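Local coordinates for hydrogenase expression/formation protein HypE (Desulfovibrio vulgaris subsp. vulgaris, PDB 2Z1U) that binds ATP and magnesium and, as a hydrogenase maturation protein, probably uses ATP to form the protein-bound thiocyanate that supplies cyanide for [NiFe]-hydrogenase, at residues L45-P50 and P89-C94; H76-D81 and I143-I148. All coordinates share one frame; numbering follows the deposited sequence.

Contact 1: residues L45-P50 and P89-C94; sequences LDLTGP and PRYLSC
L45 and Y91 face each other with their CA atoms 8.4 Å apart, too far for strand pairing, and no backbone hydrogen bond joins 45-50 to 89-94; side chains bridge the gap. The Y91 ring projects into it. L45 CD1 lies over one face of the Y91 ring in a CH-pi contact, 4.3 Å from its centroid and 19° off the normal. On the opposite face sits R90, whose CB is 3.6 Å above the Y91 ring plane, offset toward the rim. Bends at chi2 (-70°) and chi3 (-46°) fold the arginine back over its neighbour, and Y91 CE2 ends up 4.2 Å above the centre of the R90 guanidinium. L47 comes at the pair obliquely: its CD2 branch touches Y91 CE2 at 3.7 Å and R90 CG at 3.8 Å. R90 and Y91 can both take part because they form a classic beta bulge opposite I148, so consecutive residues point toward 45-50. At the phenol end, water 1 accepts from D46 N and hydrogen-bonds to Y91 OH, each at 2.8 Å. R90 NH1 makes its salt bridge with E150. I35 of helix 34-37 and V126 of strand 124-133 pack on both L45 and Y91. The backbone of L45, D46 and P50 pairs antiparallel with a strand of the second subunit. Chemically this is an apolar layer with polar margins: leucines and an aromatic ring hold 45-50 against the sheet of the N-terminal domain, which runs on into the second subunit, while the water bonds the phenol and E150 takes R90 NH1.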
loop_
_atom_site.group_PDB
_atom_site.type_symbol
_atom_site.label_atom_id
_atom_site.label_comp_id
_atom_site.label_asym_id
_atom_site.label_seq_id
_atom_site.Cartn_x
_atom_site.Cartn_y
_atom_site.Cartn_z
ATOM N N LEU A 45 -14.101 8.468 0.977
ATOM C CA LEU A 45 -14.591 7.462 1.901
ATOM C C LEU A 45 -15.423 8.094 3.026
ATOM O O LEU A 45 -15.012 9.080 3.640
ATOM C CB LEU A 45 -13.392 6.712 2.494
ATOM C CG LEU A 45 -12.837 5.416 1.889
ATOM C CD1 LEU A 45 -13.004 5.242 0.387
ATOM C CD2 LEU A 45 -11.410 5.200 2.315
ATOM N N ASP A 46 -16.596 7.530 3.297
ATOM C CA ASP A 46 -17.386 7.962 4.451
ATOM C C ASP A 46 -17.286 6.950 5.563
ATOM O O ASP A 46 -17.978 5.938 5.525
ATOM C CB ASP A 46 -18.855 8.142 4.069
ATOM C CG ASP A 46 -19.075 9.317 3.192
ATOM O OD1 ASP A 46 -18.647 10.433 3.577
ATOM O OD2 ASP A 46 -19.679 9.127 2.118
ATOM N N LEU A 47 -16.449 7.225 6.562
ATOM C CA LEU A 47 -16.199 6.246 7.631
ATOM C C LEU A 47 -16.396 6.734 9.080
ATOM O O LEU A 47 -16.142 7.900 9.400
ATOM C CB LEU A 47 -14.805 5.628 7.467
ATOM C CG LEU A 47 -14.576 4.647 6.319
ATOM C CD1 LEU A 47 -13.080 4.406 6.125
ATOM C CD2 LEU A 47 -15.294 3.335 6.580
ATOM N N THR A 48 -16.830 5.821 9.955
ATOM C CA THR A 48 -17.084 6.166 11.362
ATOM C C THR A 48 -15.887 6.036 12.325
ATOM O O THR A 48 -15.590 4.942 12.847
ATOM C CB THR A 48 -18.344 5.438 11.935
ATOM O OG1 THR A 48 -19.426 5.549 10.996
ATOM C CG2 THR A 48 -18.788 6.066 13.277
ATOM N N GLY A 49 -15.126 7.136 12.543
ATOM C CA GLY A 49 -14.481 7.518 13.785
ATOM C C GLY A 49 -13.192 6.757 14.027
ATOM O O GLY A 49 -12.105 7.071 13.496
ATOM N N PRO A 50 -13.179 5.874 15.097
ATOM C CA PRO A 50 -11.990 5.079 15.394
ATOM C C PRO A 50 -11.838 4.029 14.304
ATOM O O PRO A 50 -12.742 3.217 14.095
ATOM C CB PRO A 50 -12.308 4.433 16.751
ATOM C CG PRO A 50 -13.586 5.082 17.228
ATOM C CD PRO A 50 -14.293 5.568 16.006
ATOM N N PRO A 89 -13.505 -4.432 8.409
ATOM C CA PRO A 89 -12.871 -3.905 7.195
ATOM C C PRO A 89 -13.931 -3.456 6.202
ATOM O O PRO A 89 -14.971 -4.107 6.080
ATOM C CB PRO A 89 -12.098 -5.110 6.634
ATOM C CG PRO A 89 -12.016 -6.094 7.769
ATOM C CD PRO A 89 -13.233 -5.874 8.596
ATOM N N ARG A 90 -13.672 -2.336 5.530
ATOM C CA ARG A 90 -14.629 -1.751 4.618
ATOM C C ARG A 90 -14.030 -1.577 3.235
ATOM O O ARG A 90 -14.682 -1.901 2.221
ATOM C CB ARG A 90 -15.102 -0.385 5.136
ATOM C CG ARG A 90 -15.855 -0.435 6.471
ATOM C CD ARG A 90 -17.230 -1.085 6.335
ATOM N NE ARG A 90 -17.984 -0.584 5.188
ATOM C CZ ARG A 90 -18.617 0.590 5.154
ATOM N NH1 ARG A 90 -18.568 1.407 6.201
ATOM N NH2 ARG A 90 -19.290 0.964 4.065
ATOM N N TYR A 91 -12.804 -1.046 3.194
ATOM C CA TYR A 91 -12.213 -0.543 1.943
ATOM C C TYR A 91 -10.757 -0.895 1.810
ATOM O O TYR A 91 -9.996 -0.755 2.761
ATOM C CB TYR A 91 -12.365 0.984 1.834
ATOM C CG TYR A 91 -13.808 1.459 1.889
ATOM C CD1 TYR A 91 -14.729 1.046 0.922
ATOM C CD2 TYR A 91 -14.249 2.306 2.906
ATOM C CE1 TYR A 91 -16.050 1.470 0.948
ATOM C CE2 TYR A 91 -15.569 2.740 2.944
ATOM C CZ TYR A 91 -16.464 2.320 1.961
ATOM O OH TYR A 91 -17.778 2.740 2.004
ATOM N N LEU A 92 -10.380 -1.359 0.628
ATOM C CA LEU A 92 -8.983 -1.696 0.333
ATOM C C LEU A 92 -8.447 -0.810 -0.795
ATOM O O LEU A 92 -9.201 -0.354 -1.655
ATOM C CB LEU A 92 -8.892 -3.166 -0.118
ATOM C CG LEU A 92 -9.077 -4.382 0.835
ATOM C CD1 LEU A 92 -7.871 -5.305 0.838
ATOM C CD2 LEU A 92 -9.512 -4.071 2.256
ATOM N N SER A 93 -7.146 -0.556 -0.771
ATOM C CA SER A 93 -6.429 -0.095 -1.946
ATOM C C SER A 93 -5.542 -1.241 -2.452
ATOM O O SER A 93 -5.189 -2.138 -1.689
ATOM C CB SER A 93 -5.551 1.104 -1.599
ATOM O OG SER A 93 -4.550 0.741 -0.657
ATOM N N CYS A 94 -5.166 -1.192 -3.730
ATOM C CA CYS A 94 -4.225 -2.165 -4.291
ATOM C C CYS A 94 -3.156 -1.486 -5.136
ATOM O O CYS A 94 -3.453 -0.653 -5.969
ATOM C CB CYS A 94 -4.938 -3.242 -5.111
ATOM S SG CYS A 94 -5.980 -2.604 -6.399
HETATM O O HOH W 1 -17.757 5.566 1.667
#

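Contact 2: residues H76-D81 and I143-I148; sequences HGTVND and INTTGI. With MG (magnesium ion), chain C; ATP (adenosine-5'-triphosphate), chain D.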
loop_
_atom_site.group_PDB
_atom_site.type_symbol
_atom_site.label_atom_id
_atom_site.label_comp_id
_atom_site.label_asym_id
_atom_site.label_seq_id
_atom_site.Cartn_x
_atom_site.Cartn_y
_atom_site.Cartn_z
ATOM N N HIS A 76 -7.534 -11.399 1.260
ATOM C CA HIS A 76 -7.769 -12.067 2.555
ATOM C C HIS A 76 -6.816 -11.613 3.663
ATOM O O HIS A 76 -7.243 -11.325 4.788
ATOM C CB HIS A 76 -7.688 -13.608 2.422
ATOM C CG HIS A 76 -8.722 -14.192 1.508
ATOM N ND1 HIS A 76 -8.542 -15.386 0.841
ATOM C CD2 HIS A 76 -9.942 -13.736 1.136
ATOM C CE1 HIS A 76 -9.609 -15.642 0.103
ATOM N NE2 HIS A 76 -10.467 -14.651 0.260
ATOM N N GLY A 77 -5.533 -11.538 3.341
ATOM C CA GLY A 77 -4.504 -11.226 4.366
ATOM C C GLY A 77 -4.737 -9.838 4.958
ATOM O O GLY A 77 -4.571 -9.622 6.170
ATOM N N THR A 78 -5.133 -8.895 4.108
ATOM C CA THR A 78 -5.294 -7.503 4.524
ATOM C C THR A 78 -6.664 -7.285 5.215
ATOM O O THR A 78 -6.752 -6.582 6.238
ATOM C CB THR A 78 -5.021 -6.548 3.348
ATOM O OG1 THR A 78 -3.608 -6.559 3.085
ATOM C CG2 THR A 78 -5.438 -5.131 3.671
ATOM N N VAL A 79 -7.703 -7.913 4.669
ATOM C CA VAL A 79 -8.998 -8.030 5.352
ATOM C C VAL A 79 -8.756 -8.611 6.770
ATOM O O VAL A 79 -9.246 -8.061 7.770
ATOM C CB VAL A 79 -10.002 -8.909 4.539
ATOM C CG1 VAL A 79 -11.196 -9.376 5.407
ATOM C CG2 VAL A 79 -10.520 -8.169 3.300
ATOM N N ASN A 80 -7.971 -9.695 6.858
ATOM C CA ASN A 80 -7.666 -10.312 8.149
ATOM C C ASN A 80 -6.907 -9.395 9.113
ATOM O O ASN A 80 -7.286 -9.293 10.280
ATOM C CB ASN A 80 -6.935 -11.675 7.985
ATOM C CG ASN A 80 -7.823 -12.719 7.324
ATOM O OD1 ASN A 80 -9.024 -12.497 7.139
ATOM N ND2 ASN A 80 -7.234 -13.821 6.895
ATOM N N ASP A 81 -5.845 -8.739 8.644
ATOM C CA ASP A 81 -5.059 -7.870 9.517
ATOM C C ASP A 81 -5.891 -6.729 10.134
ATOM O O ASP A 81 -5.779 -6.441 11.321
ATOM C CB ASP A 81 -3.822 -7.314 8.784
ATOM C CG ASP A 81 -2.529 -7.974 9.249
ATOM O OD1 ASP A 81 -1.431 -7.675 8.726
ATOM O OD2 ASP A 81 -2.606 -8.781 10.188
ATOM N N ILE A 143 2.012 -7.472 -5.156
ATOM C CA ILE A 143 0.830 -6.658 -4.892
ATOM C C ILE A 143 0.932 -6.149 -3.468
ATOM O O ILE A 143 1.218 -6.927 -2.543
ATOM C CB ILE A 143 -0.494 -7.478 -5.032
ATOM C CG1 ILE A 143 -0.531 -8.274 -6.338
ATOM C CG2 ILE A 143 -1.729 -6.566 -4.909
ATOM C CD1 ILE A 143 -1.768 -9.223 -6.467
ATOM N N ASN A 144 0.712 -4.849 -3.291
ATOM C CA ASN A 144 0.455 -4.324 -1.972
ATOM C C ASN A 144 -1.035 -4.041 -1.818
ATOM O O ASN A 144 -1.691 -3.527 -2.747
ATOM C CB ASN A 144 1.250 -3.038 -1.725
ATOM C CG ASN A 144 0.963 -2.441 -0.350
ATOM O OD1 ASN A 144 -0.054 -1.784 -0.170
ATOM N ND2 ASN A 144 1.859 -2.672 0.616
ATOM N N THR A 145 -1.588 -4.379 -0.654
ATOM C CA THR A 145 -2.934 -3.921 -0.334
ATOM C C THR A 145 -2.950 -3.233 1.021
ATOM O O THR A 145 -2.228 -3.629 1.927
ATOM C CB THR A 145 -4.002 -5.044 -0.376
ATOM O OG1 THR A 145 -3.632 -6.123 0.474
ATOM C CG2 THR A 145 -4.239 -5.558 -1.827
ATOM N N THR A 146 -3.775 -2.194 1.138
ATOM C CA THR A 146 -3.947 -1.508 2.413
ATOM C C THR A 146 -5.440 -1.553 2.729
ATOM O O THR A 146 -6.283 -1.343 1.849
ATOM C CB THR A 146 -3.420 -0.057 2.321
ATOM O OG1 THR A 146 -2.045 -0.102 1.922
ATOM C CG2 THR A 146 -3.534 0.697 3.642
ATOM N N GLY A 147 -5.753 -1.829 3.985
ATOM C CA GLY A 147 -7.121 -1.963 4.401
ATOM C C GLY A 147 -7.469 -0.911 5.423
ATOM O O GLY A 147 -6.644 -0.534 6.276
ATOM N N ILE A 148 -8.716 -0.469 5.352
ATOM C CA ILE A 148 -9.257 0.439 6.337
ATOM C C ILE A 148 -10.603 -0.089 6.843
ATOM O O ILE A 148 -11.475 -0.474 6.055
ATOM C CB ILE A 148 -9.352 1.896 5.776
ATOM C CG1 ILE A 148 -9.624 2.895 6.899
ATOM C CG2 ILE A 148 -10.391 2.019 4.671
ATOM C CD1 ILE A 148 -8.325 3.479 7.457
HETATM MG MG MG C . -1.145 -10.211 11.010
HETATM P PG ATP D . 2.967 -10.662 7.917
HETATM O O1G ATP D . 3.505 -9.491 7.073
HETATM O O2G ATP D . 4.040 -11.656 8.239
HETATM O O3G ATP D . 1.690 -11.291 7.380
HETATM P PB ATP D . 1.753 -8.859 9.857
HETATM O O1B ATP D . 1.495 -8.038 8.577
HETATM O O2B ATP D . 0.589 -9.150 10.753
HETATM O O3B ATP D . 2.569 -10.160 9.398
HETATM P PA ATP D . 4.260 -7.567 10.257
HETATM O O1A ATP D . 5.240 -8.643 10.719
HETATM O O2A ATP D . 4.347 -7.301 8.781
HETATM O O3A ATP D . 2.761 -7.991 10.763
HETATM O "O5'" ATP D . 4.401 -6.245 11.095
HETATM C "C5'" ATP D . 4.676 -6.255 12.503
HETATM C "C4'" ATP D . 4.569 -4.822 12.981
HETATM O "O4'" ATP D . 5.675 -4.106 12.396
HETATM C "C3'" ATP D . 3.301 -4.135 12.506
HETATM O "O3'" ATP D . 2.839 -3.268 13.561
HETATM C "C2'" ATP D . 3.740 -3.281 11.312
HETATM O "O2'" ATP D . 2.952 -2.091 11.241
HETATM C "C1'" ATP D . 5.213 -2.968 11.640
HETATM N N9 ATP D . 6.077 -2.843 10.435
HETATM C C8 ATP D . 6.544 -3.830 9.658
HETATM N N7 ATP D . 7.314 -3.328 8.665
HETATM C C5 ATP D . 7.288 -1.990 8.810
HETATM C C6 ATP D . 7.878 -0.834 8.093
HETATM N N6 ATP D . 8.627 -1.048 6.990
HETATM N N1 ATP D . 7.629 0.381 8.570
HETATM C C2 ATP D . 6.874 0.629 9.657
HETATM N N3 ATP D . 6.319 -0.388 10.359
HETATM C C4 ATP D . 6.502 -1.677 9.974
HETATM O O HOH W 2 0.719 -11.600 11.942
#
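T78 and T145 carry the polar part of this helix-on-strand packing, in which helix 76-81 lies over strand 143-148 with axes 7.7 Å apart at their closest and inclined by 31°. Their hydroxyls meet at 2.6 Å, OG1 to OG1, and T78 OG1 also has T145 O at 3.4 Å, a weak alternative. At T145, chi1 of 55° sets OG1 between the backbone N and the carbonyl carbon, turned to the helix, where it bonds to A74 O as well; T78 OG1 is linked further to Y58 OH. This chain of buried hydroxyls joins helix 70-83 to strands 50-58 and 141-151.

Van der Waals contact comes from the other branch of T78. With chi1 at -72° its methyl is trans to the backbone N and rests on the strand, CG2 standing 3.3 Å from G147 N. G147 has no side chain, and here the backbones come close, T78 CA lying 5.8 Å from G147 CA.

Metal coordination belongs to the end of the helical segment. Magnesium is bound by D81 OD2 at 2.2 Å and by ATP O2B at 2.0 Å; water 2, D220 and D41 of the second subunit are further ligands. D81 OD1 lies 3.0 Å from ATP O1B, a close approach of two oxygens that the cation probably makes tolerable. Hydroxyl bonding and close glycine packing thus hold the helix against the sheet, which is consistent with a fixed position for the D81 carboxylate beside metal and nucleotide.

Overall arrangement
Contacts 1 and 2, with centres 12 Å apart, meet through adjacent antiparallel strands of one sheet: S93 N lies 2.9 Å from T146 O, and Y91 O lies 2.9 Å from I148 N. Helix 70-83 leads along the chain into strand 87-99, and P89 CG packs 3.4 Å from V79 O. Both reach the second subunit, contact 1 through strand pairing and contact 2 through T146 and the magnesium at D81. The L45 side chain is about 10 Å from the other bound ATP, not the one at D81. Since N40, T127, G128 and T130 of the second subunit complete the nucleotide site at D81, both contacts belong to a dimer in which each ATP is shared between chains.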